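Local structure of P domain of VPI (Norovirus Hu/GI.7/TCH-060/USA/2003, 4P3I) at residues D107-T112 / W160-T165. The protein forms the protruding domain of the norovirus major capsid protein VP1 and binds fucose- and galactose-containing glycans, consistent with a role in host attachment. Residues are numbered along the deposited sequence; the frame is centred on the assembly and turned at random.
Sequences DWHVST and WVSPST. With GAL (beta-D-galactopyranose), chain E.
His109 lies flat on Trp160 in a face-to-face stack. The centroids of the imidazole and the six-membered ring are 3.5 Å apart, and the planes differ by 18°. His109 CB sits over the five-membered ring of Trp160, so the histidine spans both indole rings. Trp160 CG is placed between its backbone N and carbonyl carbon (chi1 57°), which swings the indole across to His109. Trp160 also touches a bound fucose and Pro123 of the second subunit.

The strands that carry the stack, 107-114 and 153-162, are antiparallel neighbours in the six-stranded antiparallel beta barrel of the P2 subdomain, the outermost part of the norovirus capsid. Asp107 pairs with Ser162 and His109 with Trp160 as hydrogen-bonded pairs. His109 N donates to Trp160 O at 3.0 Å. Trp108 and Val161, the non-hydrogen-bonded pair, point to the other face, where CD1 of Trp108 meets CG1 of Val161 at 3.7 Å.

The face carrying Asp107, His109 and Ser162 binds galactose. Galactose O3 donates to Asp107 OD2 at 2.7 Å and accepts from His109 NE2 at 3.1 Å, so two side chains of one strand grip this hydroxyl. Galactose O4 donates to Pro163 O at 2.8 Å. Lys130 forms a salt bridge with Asp107 OD2. A water molecule, its oxygen 2.7 Å from Asp107 OD1, links that carboxylate to Ser164 OG.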
ATOM      1  N   ASP A 107       3.724 -22.602  -1.914  1.00 14.62           N
ATOM      2  CA  ASP A 107       4.713 -22.096  -0.965  1.00 11.75           C
ATOM      3  C   ASP A 107       4.756 -20.569  -0.995  1.00 11.98           C
ATOM      4  O   ASP A 107       4.666 -19.945  -2.057  1.00 10.83           O
ATOM      5  CB  ASP A 107       6.106 -22.644  -1.289  1.00 12.34           C
ATOM      6  CG  ASP A 107       6.330 -24.046  -0.762  1.00 15.78           C
ATOM      7  OD1 ASP A 107       5.344 -24.765  -0.470  1.00 15.63           O
ATOM      8  OD2 ASP A 107       7.508 -24.440  -0.654  1.00 17.45           O
ATOM      9  N   TRP A 108       4.895 -19.964   0.177  1.00 13.60           N
ATOM     10  CA  TRP A 108       5.075 -18.521   0.257  1.00 10.59           C
ATOM     11  C   TRP A 108       6.506 -18.205   0.643  1.00  9.78           C
ATOM     12  O   TRP A 108       7.154 -18.973   1.345  1.00 11.66           O
ATOM     13  CB  TRP A 108       4.173 -17.919   1.323  1.00  9.65           C
ATOM     14  CG  TRP A 108       2.716 -17.971   1.035  1.00 10.13           C
ATOM     15  CD1 TRP A 108       2.108 -18.282  -0.147  1.00 10.38           C
ATOM     16  CD2 TRP A 108       1.671 -17.705   1.971  1.00 12.64           C
ATOM     17  NE1 TRP A 108       0.735 -18.221  -0.001  1.00 10.07           N
ATOM     18  CE2 TRP A 108       0.447 -17.871   1.294  1.00 10.71           C
ATOM     19  CE3 TRP A 108       1.653 -17.346   3.326  1.00 11.70           C
ATOM     20  CZ2 TRP A 108      -0.785 -17.685   1.924  1.00 11.85           C
ATOM     21  CZ3 TRP A 108       0.433 -17.162   3.946  1.00 10.11           C
ATOM     22  CH2 TRP A 108      -0.771 -17.333   3.249  1.00  9.60           C
ATOM     23  N   HIS A 109       6.991 -17.054   0.193  1.00 10.92           N
ATOM     24  CA  HIS A 109       8.306 -16.581   0.594  1.00 11.83           C
ATOM     25  C   HIS A 109       8.124 -15.152   1.061  1.00 10.08           C
ATOM     26  O   HIS A 109       7.779 -14.277   0.275  1.00 11.36           O
ATOM     27  CB  HIS A 109       9.289 -16.715  -0.576  1.00  9.91           C
ATOM     28  CG  HIS A 109       9.328 -18.099  -1.137  1.00 11.22           C
ATOM     29  ND1 HIS A 109       8.650 -18.454  -2.284  1.00 12.25           N
ATOM     30  CD2 HIS A 109      10.012 -19.199  -0.745  1.00 11.27           C
ATOM     31  CE1 HIS A 109       8.893 -19.722  -2.560  1.00 14.02           C
ATOM     32  NE2 HIS A 109       9.717 -20.198  -1.642  1.00 12.99           N
ATOM     33  N   VAL A 110       8.317 -14.944   2.363  1.00  9.12           N
ATOM     34  CA  VAL A 110       7.901 -13.723   3.039  1.00  8.82           C
ATOM     35  C   VAL A 110       9.138 -13.057   3.618  1.00  9.13           C
ATOM     36  O   VAL A 110       9.870 -13.666   4.392  1.00 10.43           O
ATOM     37  CB  VAL A 110       6.900 -14.044   4.193  1.00  9.92           C
ATOM     38  CG1 VAL A 110       6.368 -12.768   4.833  1.00 13.42           C
ATOM     39  CG2 VAL A 110       5.739 -14.884   3.668  1.00 11.38           C
ATOM     40  N   SER A 111       9.387 -11.818   3.212  1.00 10.10           N
ATOM     41  CA  SER A 111      10.585 -11.119   3.646  1.00 10.73           C
ATOM     42  C   SER A 111      10.259 -10.297   4.883  1.00  9.54           C
ATOM     43  O   SER A 111       9.462  -9.354   4.808  1.00 11.14           O
ATOM     44  CB  SER A 111      11.090 -10.215   2.524  1.00 13.14           C
ATOM     45  OG  SER A 111      12.351  -9.651   2.843  1.00 14.06           O
ATOM     46  N   THR A 112      10.873 -10.643   6.013  1.00 10.07           N
ATOM     47  CA  THR A 112      10.569  -9.984   7.285  1.00 10.40           C
ATOM     48  C   THR A 112      11.800  -9.315   7.910  1.00 11.35           C
ATOM     49  O   THR A 112      12.936  -9.648   7.583  1.00 13.52           O
ATOM     50  CB  THR A 112       9.947 -10.981   8.312  1.00 12.69           C
ATOM     51  OG1 THR A 112      10.894 -12.002   8.648  1.00 12.48           O
ATOM     52  CG2 THR A 112       8.696 -11.638   7.736  1.00 11.09           C
ATOM     53  N   TRP A 160       7.262 -13.458  -2.891  1.00 10.55           N
ATOM     54  CA  TRP A 160       6.960 -14.281  -4.073  1.00  9.77           C
ATOM     55  C   TRP A 160       6.355 -15.615  -3.665  1.00  9.81           C
ATOM     56  O   TRP A 160       6.347 -15.960  -2.485  1.00 10.17           O
ATOM     57  CB  TRP A 160       8.205 -14.499  -4.954  1.00 10.38           C
ATOM     58  CG  TRP A 160       9.430 -15.130  -4.291  1.00 11.99           C
ATOM     59  CD1 TRP A 160      10.290 -14.529  -3.417  1.00 12.75           C
ATOM     60  CD2 TRP A 160       9.955 -16.451  -4.520  1.00 11.07           C
ATOM     61  NE1 TRP A 160      11.304 -15.399  -3.068  1.00 12.71           N
ATOM     62  CE2 TRP A 160      11.122 -16.582  -3.736  1.00 11.80           C
ATOM     63  CE3 TRP A 160       9.545 -17.536  -5.308  1.00 14.09           C
ATOM     64  CZ2 TRP A 160      11.881 -17.757  -3.710  1.00 12.79           C
ATOM     65  CZ3 TRP A 160      10.306 -18.700  -5.286  1.00 12.12           C
ATOM     66  CH2 TRP A 160      11.458 -18.802  -4.490  1.00 12.35           C
ATOM     67  N   VAL A 161       5.832 -16.351  -4.640  1.00  9.74           N
ATOM     68  CA  VAL A 161       5.213 -17.641  -4.350  1.00 10.05           C
ATOM     69  C   VAL A 161       5.700 -18.667  -5.359  1.00 10.90           C
ATOM     70  O   VAL A 161       6.119 -18.318  -6.467  1.00 11.31           O
ATOM     71  CB  VAL A 161       3.649 -17.582  -4.351  1.00  9.87           C
ATOM     72  CG1 VAL A 161       3.137 -16.605  -3.286  1.00 13.80           C
ATOM     73  CG2 VAL A 161       3.108 -17.206  -5.719  1.00 11.77           C
ATOM     74  N   SER A 162       5.662 -19.933  -4.959  1.00 11.40           N
ATOM     75  CA  SER A 162       6.156 -21.014  -5.799  1.00 12.40           C
ATOM     76  C   SER A 162       5.353 -22.279  -5.510  1.00 13.58           C
ATOM     77  O   SER A 162       4.611 -22.324  -4.531  1.00 12.58           O
ATOM     78  CB  SER A 162       7.657 -21.236  -5.553  1.00 13.51           C
ATOM     79  OG  SER A 162       7.911 -21.642  -4.222  1.00 12.82           O
ATOM     80  N   PRO A 163       5.479 -23.306  -6.377  1.00 14.05           N
ATOM     81  CA  PRO A 163       4.638 -24.495  -6.193  1.00 14.77           C
ATOM     82  C   PRO A 163       4.915 -25.266  -4.904  1.00 16.33           C
ATOM     83  O   PRO A 163       6.043 -25.280  -4.413  1.00 17.59           O
ATOM     84  CB  PRO A 163       5.001 -25.372  -7.397  1.00 19.55           C
ATOM     85  CG  PRO A 163       5.514 -24.430  -8.410  1.00 20.11           C
ATOM     86  CD  PRO A 163       6.228 -23.359  -7.647  1.00 14.80           C
ATOM     87  N   SER A 164       3.880 -25.910  -4.376  1.00 15.44           N
ATOM     88  CA  SER A 164       4.013 -26.742  -3.180  1.00 19.10           C
ATOM     89  C   SER A 164       4.936 -27.935  -3.395  1.00 21.80           C
ATOM     90  O   SER A 164       5.637 -28.362  -2.475  1.00 21.21           O
ATOM     91  CB  SER A 164       2.636 -27.237  -2.742  1.00 17.65           C
ATOM     92  OG  SER A 164       1.828 -26.147  -2.342  1.00 16.85           O
ATOM     93  N   THR A 165       4.921 -28.494  -4.600  1.00 22.99           N
ATOM     94  CA  THR A 165       5.771 -29.633  -4.929  1.00 26.27           C
ATOM     95  C   THR A 165       6.465 -29.363  -6.254  1.00 29.85           C
ATOM     96  O   THR A 165       6.031 -28.494  -7.011  1.00 29.68           O
ATOM     97  CB  THR A 165       4.961 -30.936  -5.034  1.00 29.82           C
ATOM     98  OG1 THR A 165       3.900 -30.767  -5.982  1.00 31.70           O
ATOM     99  CG2 THR A 165       4.371 -31.307  -3.681  1.00 27.89           C
TER
HETATM  100  C1  GAL E   2      11.946 -24.976  -4.175  0.81 24.76           C
HETATM  101  C2  GAL E   2      11.263 -23.802  -3.494  0.81 21.92           C
HETATM  102  C3  GAL E   2      10.050 -24.295  -2.724  0.81 16.44           C
HETATM  103  C4  GAL E   2       9.144 -25.083  -3.656  0.81 17.71           C
HETATM  104  C5  GAL E   2       9.944 -26.187  -4.328  0.81 20.69           C
HETATM  105  C6  GAL E   2       9.035 -26.975  -5.272  0.81 24.99           C
HETATM  106  O2  GAL E   2      12.182 -23.173  -2.588  0.81 21.98           O
HETATM  107  O3  GAL E   2       9.330 -23.173  -2.192  0.81 17.75           O
HETATM  108  O4  GAL E   2       8.605 -24.206  -4.655  0.81 15.42           O
HETATM  109  O5  GAL E   2      11.024 -25.609  -5.075  0.81 20.98           O
HETATM  110  O6  GAL E   2       9.811 -27.934  -5.993  0.81 29.49           O
HETATM  111  O   HOH W   1       2.799 -25.524   0.028  1.00 17.94           O